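Local coordinates for ribosomal-protein-serine acetyltransferase, putative (Vibrio cholerae O1 biovar eltor, PDB 2FCK), which is a putative GNAT-family acetyltransferase that probably transfers an acetyl group to the N-terminal serine or alanine of a protein, perhaps a ribosomal one, at residues T12-R18 and G72-R78; G115-T120 and L149-C153; I32-L38 and W104-R108. All coordinates share one frame; numbering follows the deposited sequence.

Contact 1: residues T12-R18 and G72-R78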
loop_
_atom_site.group_PDB
_atom_site.type_symbol
_atom_site.label_atom_id
_atom_site.label_comp_id
_atom_site.label_asym_id
_atom_site.label_seq_id
_atom_site.Cartn_x
_atom_site.Cartn_y
_atom_site.Cartn_z
ATOM N N THR A 12 -9.646 22.950 12.121
ATOM C CA THR A 12 -8.544 23.342 12.991
ATOM C C THR A 12 -8.774 24.802 13.379
ATOM O O THR A 12 -9.820 25.342 13.111
ATOM C CB THR A 12 -7.189 23.201 12.254
ATOM O OG1 THR A 12 -7.156 24.103 11.147
ATOM C CG2 THR A 12 -6.919 21.776 11.796
ATOM N N GLN A 13 -7.795 25.464 13.996
ATOM C CA GLN A 13 -8.005 26.871 14.374
ATOM C C GLN A 13 -8.329 27.758 13.159
ATOM O O GLN A 13 -9.270 28.599 13.185
ATOM C CB GLN A 13 -6.758 27.410 15.101
ATOM C CG GLN A 13 -6.946 28.873 15.462
ATOM C CD GLN A 13 -5.664 29.579 15.850
ATOM O OE1 GLN A 13 -4.577 29.016 15.803
ATOM N NE2 GLN A 13 -5.791 30.864 16.174
ATOM N N ARG A 14 -7.563 27.567 12.088
ATOM C CA ARG A 14 -7.666 28.456 10.928
ATOM C C ARG A 14 -8.270 27.839 9.658
ATOM O O ARG A 14 -8.622 28.577 8.725
ATOM C CB ARG A 14 -6.301 29.056 10.617
ATOM C CG ARG A 14 -5.683 29.863 11.786
ATOM C CD ARG A 14 -4.340 30.380 11.375
ATOM N NE ARG A 14 -3.368 29.304 11.178
ATOM C CZ ARG A 14 -2.117 29.498 10.774
ATOM N NH1 ARG A 14 -1.285 28.467 10.630
ATOM N NH2 ARG A 14 -1.681 30.750 10.541
ATOM N N LEU A 15 -8.413 26.512 9.651
ATOM C CA LEU A 15 -8.691 25.738 8.414
ATOM C C LEU A 15 -9.849 24.764 8.538
ATOM O O LEU A 15 -10.163 24.263 9.633
ATOM C CB LEU A 15 -7.417 24.970 7.921
ATOM C CG LEU A 15 -6.147 25.780 7.769
ATOM C CD1 LEU A 15 -4.937 24.828 7.468
ATOM C CD2 LEU A 15 -6.325 26.905 6.720
ATOM N N GLN A 16 -10.472 24.487 7.391
ATOM C CA GLN A 16 -11.579 23.560 7.317
ATOM C C GLN A 16 -11.208 22.582 6.219
ATOM O O GLN A 16 -11.026 22.995 5.066
ATOM C CB GLN A 16 -12.856 24.323 6.946
ATOM C CG GLN A 16 -14.055 23.465 6.795
ATOM C CD GLN A 16 -15.195 24.234 6.136
ATOM O OE1 GLN A 16 -15.010 24.876 5.087
ATOM N NE2 GLN A 16 -16.348 24.231 6.785
ATOM N N LEU A 17 -11.096 21.309 6.588
ATOM C CA LEU A 17 -10.719 20.248 5.658
ATOM C C LEU A 17 -12.021 19.512 5.317
ATOM O O LEU A 17 -12.650 18.954 6.215
ATOM C CB LEU A 17 -9.710 19.269 6.317
ATOM C CG LEU A 17 -8.231 19.692 6.314
ATOM C CD1 LEU A 17 -7.999 21.021 7.097
ATOM C CD2 LEU A 17 -7.464 18.560 6.964
ATOM N N ARG A 18 -12.386 19.456 4.034
ATOM C CA ARG A 18 -13.669 18.867 3.623
ATOM C C ARG A 18 -13.675 18.556 2.132
ATOM O O ARG A 18 -12.787 18.997 1.391
ATOM C CB ARG A 18 -14.808 19.857 3.927
ATOM C CG ARG A 18 -14.647 21.260 3.273
ATOM C CD ARG A 18 -15.984 21.993 3.312
ATOM N NE ARG A 18 -15.903 23.357 2.811
ATOM C CZ ARG A 18 -16.055 23.689 1.532
ATOM N NH1 ARG A 18 -16.225 22.735 0.618
ATOM N NH2 ARG A 18 -15.996 24.968 1.173
ATOM N N GLY A 72 -9.893 12.782 -0.266
ATOM C CA GLY A 72 -9.136 13.977 -0.735
ATOM C C GLY A 72 -9.854 15.186 -0.203
ATOM O O GLY A 72 -10.956 15.474 -0.664
ATOM N N PHE A 73 -9.250 15.837 0.802
ATOM C CA PHE A 73 -9.805 17.001 1.458
ATOM C C PHE A 73 -9.311 18.280 0.805
ATOM O O PHE A 73 -8.081 18.533 0.724
ATOM C CB PHE A 73 -9.351 17.083 2.916
ATOM C CG PHE A 73 -9.809 15.934 3.778
ATOM C CD1 PHE A 73 -9.066 14.752 3.837
ATOM C CD2 PHE A 73 -10.933 16.089 4.615
ATOM C CE1 PHE A 73 -9.459 13.697 4.671
ATOM C CE2 PHE A 73 -11.324 15.027 5.446
ATOM C CZ PHE A 73 -10.594 13.849 5.480
ATOM N N GLY A 74 -10.246 19.118 0.371
ATOM C CA GLY A 74 -9.869 20.503 0.106
ATOM C C GLY A 74 -9.533 21.180 1.438
ATOM O O GLY A 74 -10.181 20.941 2.482
ATOM N N VAL A 75 -8.545 22.047 1.409
ATOM C CA VAL A 75 -8.197 22.808 2.615
ATOM C C VAL A 75 -8.660 24.243 2.410
ATOM O O VAL A 75 -8.144 24.932 1.522
ATOM C CB VAL A 75 -6.658 22.753 2.886
ATOM C CG1 VAL A 75 -6.266 23.603 4.161
ATOM C CG2 VAL A 75 -6.180 21.282 3.051
ATOM N N PHE A 76 -9.650 24.659 3.216
ATOM C CA PHE A 76 -10.222 25.992 3.111
ATOM C C PHE A 76 -9.894 26.850 4.330
ATOM O O PHE A 76 -10.025 26.409 5.464
ATOM C CB PHE A 76 -11.728 25.907 2.974
ATOM C CG PHE A 76 -12.197 25.216 1.736
ATOM C CD1 PHE A 76 -12.344 23.829 1.712
ATOM C CD2 PHE A 76 -12.521 25.956 0.590
ATOM C CE1 PHE A 76 -12.805 23.184 0.556
ATOM C CE2 PHE A 76 -12.979 25.306 -0.581
ATOM C CZ PHE A 76 -13.121 23.924 -0.598
ATOM N N GLU A 77 -9.519 28.100 4.065
ATOM C CA GLU A 77 -9.288 29.070 5.112
ATOM C C GLU A 77 -10.652 29.403 5.704
ATOM O O GLU A 77 -11.606 29.693 4.983
ATOM C CB GLU A 77 -8.608 30.295 4.484
ATOM C CG GLU A 77 -8.126 31.359 5.415
ATOM C CD GLU A 77 -7.293 32.360 4.639
ATOM O OE1 GLU A 77 -7.776 32.865 3.594
ATOM O OE2 GLU A 77 -6.147 32.609 5.040
ATOM N N ARG A 78 -10.768 29.303 7.022
ATOM C CA ARG A 78 -12.067 29.299 7.652
ATOM C C ARG A 78 -12.717 30.676 7.492
ATOM O O ARG A 78 -13.882 30.756 7.195
ATOM C CB ARG A 78 -11.970 28.933 9.133
ATOM C CG ARG A 78 -11.677 27.479 9.410
ATOM C CD ARG A 78 -11.593 27.195 10.894
ATOM N NE ARG A 78 -12.922 27.264 11.515
ATOM C CZ ARG A 78 -13.137 27.300 12.829
ATOM N NH1 ARG A 78 -12.112 27.330 13.671
ATOM N NH2 ARG A 78 -14.392 27.346 13.297
#
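Four backbone hydrogen bonds join Q16 and R18 to F76 and G74 of the antiparallel strand. Q16 and F76 form one hydrogen-bonded pair, with Q16 N to F76 O and F76 N to Q16 O both 2.8 Å. R18 and G74 form the next, where the return bond from G74 N to R18 O is weak, bent to 130°. Between them L17 faces V75 in a non-hydrogen-bonded pair, as L15 faces E77 further along. One more backbone bond, R78 N to R14 O, carries the pairing just past the strand.

On the face of Q16, R18 and F76, the guanidinium of R18 lies flat on the F76 ring, planes 12° apart, with R18 CZ 3.6 Å from the ring centroid: a stacked cation-pi pair. CG of R18 sits between its backbone N and carbonyl carbon (chi1 56°), and from there the extended chain crosses the phenyl ring. Q16 OE1 accepts from R18 NE at 2.9 Å; OE1 lies in the guanidinium plane, which helps fix that group's rotation, while NE stands above the plane of the Q16 amide. E24 takes NH2 in a salt bridge. R78, a loop arginine beyond the strand, bends at chi3 and brings NH1 above the carbonyl plane of Q13, 3.2 Å from Q13 O, and more weakly to T12 O.

L15, L17 and V75 meet on the other face. L15 CD1 touches V75 CG1 at 3.8 Å, while L17 lies alongside V75, pointing the same way, and F73 CD2 touches L17 CB from beside them. Helix 114-129 packs here, its L122 on F73 and its E117 against L15.

A short strand near the N-terminus, followed by two helices and then paired antiparallel with strand 71-77, with helix 114-129 against one face, is the N-terminal arrangement of the GNAT fold.

Contact 2: residues G115-T120 and L149-C153. With NO3 (nitrate ion), chain D.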
loop_
_atom_site.group_PDB
_atom_site.type_symbol
_atom_site.label_atom_id
_atom_site.label_comp_id
_atom_site.label_asym_id
_atom_site.label_seq_id
_atom_site.Cartn_x
_atom_site.Cartn_y
_atom_site.Cartn_z
ATOM N N GLY A 115 0.153 24.634 5.525
ATOM C CA GLY A 115 0.500 23.256 5.139
ATOM C C GLY A 115 0.745 22.358 6.345
ATOM O O GLY A 115 0.250 21.218 6.427
ATOM N N LYS A 116 1.458 22.899 7.324
ATOM C CA LYS A 116 1.745 22.148 8.548
ATOM C C LYS A 116 0.428 21.944 9.344
ATOM O O LYS A 116 0.168 20.838 9.839
ATOM C CB LYS A 116 2.784 22.880 9.417
ATOM C CG LYS A 116 3.209 22.033 10.612
ATOM C CD LYS A 116 4.256 22.763 11.425
ATOM C CE LYS A 116 4.624 21.999 12.665
ATOM N NZ LYS A 116 5.591 22.864 13.417
ATOM N N GLU A 117 -0.419 22.954 9.399
ATOM C CA GLU A 117 -1.659 22.839 10.151
ATOM C C GLU A 117 -2.592 21.791 9.489
ATOM O O GLU A 117 -3.144 20.933 10.168
ATOM C CB GLU A 117 -2.356 24.218 10.237
ATOM C CG GLU A 117 -3.630 24.232 11.080
ATOM C CD GLU A 117 -4.145 25.650 11.261
ATOM O OE1 GLU A 117 -3.331 26.596 11.237
ATOM O OE2 GLU A 117 -5.361 25.841 11.411
ATOM N N ALA A 118 -2.768 21.857 8.169
ATOM C CA ALA A 118 -3.641 20.919 7.470
ATOM C C ALA A 118 -3.092 19.469 7.509
ATOM O O ALA A 118 -3.822 18.501 7.779
ATOM C CB ALA A 118 -3.813 21.379 6.018
ATOM N N LEU A 119 -1.801 19.316 7.212
ATOM C CA LEU A 119 -1.257 17.964 7.138
ATOM C C LEU A 119 -1.189 17.331 8.528
ATOM O O LEU A 119 -1.486 16.142 8.706
ATOM C CB LEU A 119 0.112 17.951 6.405
ATOM C CG LEU A 119 0.762 16.601 6.181
ATOM C CD1 LEU A 119 -0.149 15.755 5.332
ATOM C CD2 LEU A 119 2.124 16.804 5.456
ATOM N N THR A 120 -0.860 18.147 9.546
ATOM C CA THR A 120 -0.849 17.607 10.907
ATOM C C THR A 120 -2.265 17.163 11.332
ATOM O O THR A 120 -2.417 16.106 11.962
ATOM C CB THR A 120 -0.296 18.662 11.907
ATOM O OG1 THR A 120 1.101 18.891 11.595
ATOM C CG2 THR A 120 -0.426 18.182 13.367
ATOM N N LEU A 149 8.008 20.158 3.792
ATOM C CA LEU A 149 6.740 20.126 4.550
ATOM C C LEU A 149 6.612 18.765 5.286
ATOM O O LEU A 149 6.299 18.730 6.476
ATOM C CB LEU A 149 5.544 20.367 3.623
ATOM C CG LEU A 149 4.181 20.324 4.339
ATOM C CD1 LEU A 149 4.211 21.220 5.553
ATOM C CD2 LEU A 149 3.060 20.700 3.346
ATOM N N ALA A 150 6.958 17.677 4.603
ATOM C CA ALA A 150 6.896 16.362 5.234
ATOM C C ALA A 150 7.778 16.386 6.498
ATOM O O ALA A 150 7.351 15.959 7.599
ATOM C CB ALA A 150 7.369 15.244 4.269
ATOM N N LEU A 151 9.009 16.890 6.352
ATOM C CA LEU A 151 9.910 16.955 7.488
ATOM C C LEU A 151 9.389 17.873 8.597
ATOM O O LEU A 151 9.519 17.547 9.779
ATOM C CB LEU A 151 11.289 17.412 7.027
ATOM C CG LEU A 151 11.941 16.425 6.072
ATOM C CD1 LEU A 151 13.257 17.023 5.503
ATOM C CD2 LEU A 151 12.237 15.064 6.763
ATOM N N ARG A 152 8.775 18.988 8.204
ATOM C CA ARG A 152 8.229 19.952 9.159
ATOM C C ARG A 152 7.131 19.297 10.017
ATOM O O ARG A 152 6.950 19.685 11.192
ATOM C CB ARG A 152 7.712 21.166 8.387
ATOM C CG ARG A 152 7.604 22.462 9.137
ATOM C CD ARG A 152 8.101 23.660 8.248
ATOM N NE ARG A 152 7.341 23.755 7.002
ATOM C CZ ARG A 152 7.854 23.793 5.770
ATOM N NH1 ARG A 152 7.032 23.870 4.749
ATOM N NH2 ARG A 152 9.174 23.815 5.549
ATOM N N CYS A 153 6.392 18.351 9.428
ATOM C CA CYS A 153 5.334 17.609 10.157
ATOM C C CYS A 153 5.844 16.377 10.922
ATOM O O CYS A 153 5.048 15.650 11.506
ATOM C CB CYS A 153 4.176 17.218 9.235
ATOM S SG CYS A 153 3.383 18.639 8.507
HETATM N N NO3 D . 3.841 24.939 5.967
HETATM O O1 NO3 D . 3.734 24.783 4.604
HETATM O O2 NO3 D . 4.990 24.725 6.683
HETATM O O3 NO3 D . 2.751 25.290 6.693
HETATM O O HOH W 1 2.693 16.622 12.400
#
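K116 O is gripped by two donors of T120, the backbone N at 2.9 Å and the hydroxyl OG1 at 2.8 Å, which come from opposite faces of the carbonyl plane. With its proton spent on K116 O, OG1 accepts from a water that also donates to C153 O, bridging helix 114-129 to the residue just after helix 144-152.

The direct contact is mostly apolar. With SG of C153 beside the backbone N and anti to the carbonyl carbon (chi1 -61°), the sulfur points across to L119 CD2, 3.8 Å away, with K116 CG and T120 OG1 also close by. L149 reaches the start of helix 114-129: its CD1 lies 3.7 Å from G115 C, and CD2 rests near G115 CA. The extended chain of K116 crosses that of R152 obliquely, K116 CE 3.6 Å from R152 O.

A nitrate, probably from the crystallisation liquor, sits at the N-terminal end of helix 114-129. K116 N donates to its O3 at 2.8 Å and 163°, while R152, bent at chi2 and chi3, brings NE to O2 at 2.6 Å. The anion probably offsets some of the positive charge here. G115 closes a Q/R-x-x-G-x-G/A sequence, so the nitrate's place is consistent with the acetyl-CoA pyrophosphate site of GNAT enzymes.

Around the two helices, Y103 of strand 98-105 touches L119, L149 and A150, F177 of strand 170-179 touches A150 and L151, and L15 of strand 15-18 packs on A118.

Contact 3: residues I32-L38 and W104-R108. With NO3 (nitrate ion), chain L; NO3 (nitrate ion), chain C.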
loop_
_atom_site.group_PDB
_atom_site.type_symbol
_atom_site.label_atom_id
_atom_site.label_comp_id
_atom_site.label_asym_id
_atom_site.label_seq_id
_atom_site.Cartn_x
_atom_site.Cartn_y
_atom_site.Cartn_z
ATOM N N ILE A 32 -4.986 26.713 -8.707
ATOM C CA ILE A 32 -3.913 26.272 -9.580
ATOM C C ILE A 32 -3.390 27.445 -10.391
ATOM O O ILE A 32 -2.168 27.595 -10.557
ATOM C CB ILE A 32 -4.419 25.150 -10.504
ATOM C CG1 ILE A 32 -4.790 23.932 -9.649
ATOM C CG2 ILE A 32 -3.371 24.823 -11.606
ATOM C CD1 ILE A 32 -3.608 23.324 -8.915
ATOM N N ARG A 33 -4.308 28.274 -10.900
ATOM C CA ARG A 33 -3.913 29.348 -11.792
ATOM C C ARG A 33 -3.006 30.322 -11.063
ATOM O O ARG A 33 -2.201 31.001 -11.714
ATOM C CB ARG A 33 -5.101 30.098 -12.344
ATOM C CG ARG A 33 -5.295 29.983 -13.834
ATOM C CD ARG A 33 -6.110 28.823 -14.182
ATOM N NE ARG A 33 -6.513 28.881 -15.588
ATOM C CZ ARG A 33 -5.975 28.146 -16.571
ATOM N NH1 ARG A 33 -4.973 27.304 -16.338
ATOM N NH2 ARG A 33 -6.439 28.281 -17.810
ATOM N N GLN A 34 -3.207 30.449 -9.744
ATOM C CA GLN A 34 -2.471 31.470 -8.993
ATOM C C GLN A 34 -1.081 30.962 -8.601
ATOM O O GLN A 34 -0.227 31.785 -8.241
ATOM C CB GLN A 34 -3.198 31.896 -7.730
ATOM C CG GLN A 34 -4.364 32.836 -8.052
ATOM C CD GLN A 34 -3.934 34.069 -8.817
ATOM O OE1 GLN A 34 -2.978 34.734 -8.395
ATOM N NE2 GLN A 34 -4.650 34.446 -9.917
ATOM N N SER A 35 -0.850 29.670 -8.732
ATOM C CA SER A 35 0.418 29.096 -8.283
ATOM C C SER A 35 1.481 29.056 -9.389
ATOM O O SER A 35 1.226 28.560 -10.484
ATOM C CB SER A 35 0.198 27.685 -7.756
ATOM O OG SER A 35 1.487 27.111 -7.511
ATOM N N GLN A 36 2.672 29.573 -9.098
ATOM C CA GLN A 36 3.789 29.513 -10.050
ATOM C C GLN A 36 4.172 28.070 -10.401
ATOM O O GLN A 36 4.612 27.791 -11.533
ATOM C CB GLN A 36 4.998 30.220 -9.438
ATOM C CG GLN A 36 6.285 30.115 -10.242
ATOM C CD GLN A 36 7.380 31.003 -9.667
ATOM O OE1 GLN A 36 7.255 31.519 -8.560
ATOM N NE2 GLN A 36 8.454 31.158 -10.402
ATOM N N THR A 37 3.994 27.169 -9.437
ATOM C CA THR A 37 4.574 25.808 -9.528
ATOM C C THR A 37 3.631 24.614 -9.433
ATOM O O THR A 37 4.012 23.521 -9.855
ATOM C CB THR A 37 5.652 25.564 -8.449
ATOM O OG1 THR A 37 5.048 25.671 -7.148
ATOM C CG2 THR A 37 6.793 26.537 -8.602
ATOM N N LEU A 38 2.439 24.767 -8.847
ATOM C CA LEU A 38 1.563 23.607 -8.663
ATOM C C LEU A 38 1.274 22.829 -9.945
ATOM O O LEU A 38 1.206 21.594 -9.905
ATOM C CB LEU A 38 0.246 24.015 -7.974
ATOM C CG LEU A 38 0.331 24.237 -6.453
ATOM C CD1 LEU A 38 -0.971 24.841 -5.940
ATOM C CD2 LEU A 38 0.553 22.920 -5.753
ATOM N N TRP A 104 -0.899 19.029 -1.498
ATOM C CA TRP A 104 -0.276 20.107 -2.256
ATOM C C TRP A 104 -0.824 21.393 -1.680
ATOM O O TRP A 104 -1.987 21.496 -1.375
ATOM C CB TRP A 104 -0.491 19.963 -3.771
ATOM C CG TRP A 104 -1.883 19.709 -4.245
ATOM C CD1 TRP A 104 -2.434 18.526 -4.562
ATOM C CD2 TRP A 104 -2.882 20.709 -4.474
ATOM N NE1 TRP A 104 -3.740 18.714 -4.995
ATOM C CE2 TRP A 104 -4.032 20.048 -4.951
ATOM C CE3 TRP A 104 -2.903 22.103 -4.339
ATOM C CZ2 TRP A 104 -5.208 20.739 -5.288
ATOM C CZ3 TRP A 104 -4.055 22.795 -4.682
ATOM C CH2 TRP A 104 -5.198 22.106 -5.140
ATOM N N ILE A 105 0.060 22.355 -1.426
ATOM C CA ILE A 105 -0.390 23.575 -0.780
ATOM C C ILE A 105 0.224 24.730 -1.573
ATOM O O ILE A 105 1.393 24.651 -1.951
ATOM C CB ILE A 105 0.112 23.686 0.712
ATOM C CG1 ILE A 105 -0.325 22.465 1.552
ATOM C CG2 ILE A 105 -0.339 25.005 1.352
ATOM C CD1 ILE A 105 -1.810 22.472 1.905
ATOM N N GLY A 106 -0.591 25.750 -1.829
ATOM C CA GLY A 106 -0.143 26.911 -2.577
ATOM C C GLY A 106 0.961 27.609 -1.811
ATOM O O GLY A 106 0.901 27.749 -0.584
ATOM N N ASP A 107 1.969 28.017 -2.584
ATOM C CA ASP A 107 3.171 28.693 -2.199
ATOM C C ASP A 107 2.922 29.779 -1.090
ATOM O O ASP A 107 3.561 29.763 -0.023
ATOM C CB ASP A 107 3.810 29.243 -3.526
ATOM C CG ASP A 107 3.598 28.262 -4.794
ATOM O OD1 ASP A 107 4.499 28.157 -5.686
ATOM O OD2 ASP A 107 2.547 27.570 -4.934
ATOM N N ARG A 108 1.937 30.652 -1.299
ATOM C CA ARG A 108 1.668 31.783 -0.393
ATOM C C ARG A 108 1.117 31.340 0.973
ATOM O O ARG A 108 1.255 32.068 1.976
ATOM C CB ARG A 108 0.720 32.760 -1.065
ATOM C CG ARG A 108 -0.731 32.653 -0.619
ATOM C CD ARG A 108 -1.611 33.654 -1.336
ATOM N NE ARG A 108 -1.754 33.303 -2.740
ATOM C CZ ARG A 108 -1.358 34.060 -3.745
ATOM N NH1 ARG A 108 -1.517 33.599 -4.988
ATOM N NH2 ARG A 108 -0.795 35.257 -3.517
HETATM N N NO3 L . 0.266 30.289 -4.113
HETATM O O1 NO3 L . 1.572 30.772 -4.054
HETATM O O2 NO3 L . -0.314 29.994 -5.334
HETATM O O3 NO3 L . -0.456 30.090 -2.946
HETATM N N NO3 C . 3.274 21.236 -1.140
HETATM O O1 NO3 C . 2.764 21.922 -2.235
HETATM O O2 NO3 C . 3.783 19.965 -1.323
HETATM O O3 NO3 C . 3.274 21.780 0.135
HETATM O O HOH W 2 -0.555 34.727 -7.088
#
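The loop leaving helix 25-33 comes up to the point where strand 98-105 gives way to helix 107-110, with CA of S35 and CA of G106 6.1 Å apart. G106 is the N-cap residue, and no backbone bond joins the two segments.

Instead D107 holds the loop by both carboxylate oxygens. S35 OG, anti to its own backbone N (chi1 172°), donates to D107 OD2 at 2.8 Å and T37 OG1 to D107 OD1 at 2.9 Å, each on the syn side and roughly 30° out of the carboxylate plane. S35 OG is itself kept in place by accepting from T37 N and, at 2.9 Å, from L38 N. Next to this polar pair L38 crosses W104 at about a right angle, CD2 3.7 Å from W104 CB, while I32 CD1 lies over one face of the indole. At the outer edge a water takes a bond from R108 NH1 and donates to Q34 O and OE1.

The ST turn and ST motif of S35, joined to D107, fasten the loop after helix 25-33 to the junction of strand 98-105 and helix 107-110. On that strand I105 N donates almost straight (175°) to O1 of a nitrate, probably from the liquor, at 2.9 Å, consistent with the GNAT strand edge where acetyl-CoA binds.

Contact 1 joins two strands of the sheet, contact 2 two helices beside it, and contact 3 a loop to the end of a sheet strand. Half the touching residues of contact 1 are buried and few exposed; contacts 2 and 3 mix buried leucines with exposed charged or polar residues and bound nitrate. Regular backbone bonding and an arginine-ring stack mark contact 1, apolar side chains with a bridging water contact 2, and hydroxyl-carboxylate bonds beside apolar packing contact 3. E117 links contacts 1 and 2, with a salt bridge to R14 and a probable hydrogen bond to T12. I105 packs on G115 and L149, joining contacts 2 and 3. Contacts 1 and 3 reach the same sheet without touching.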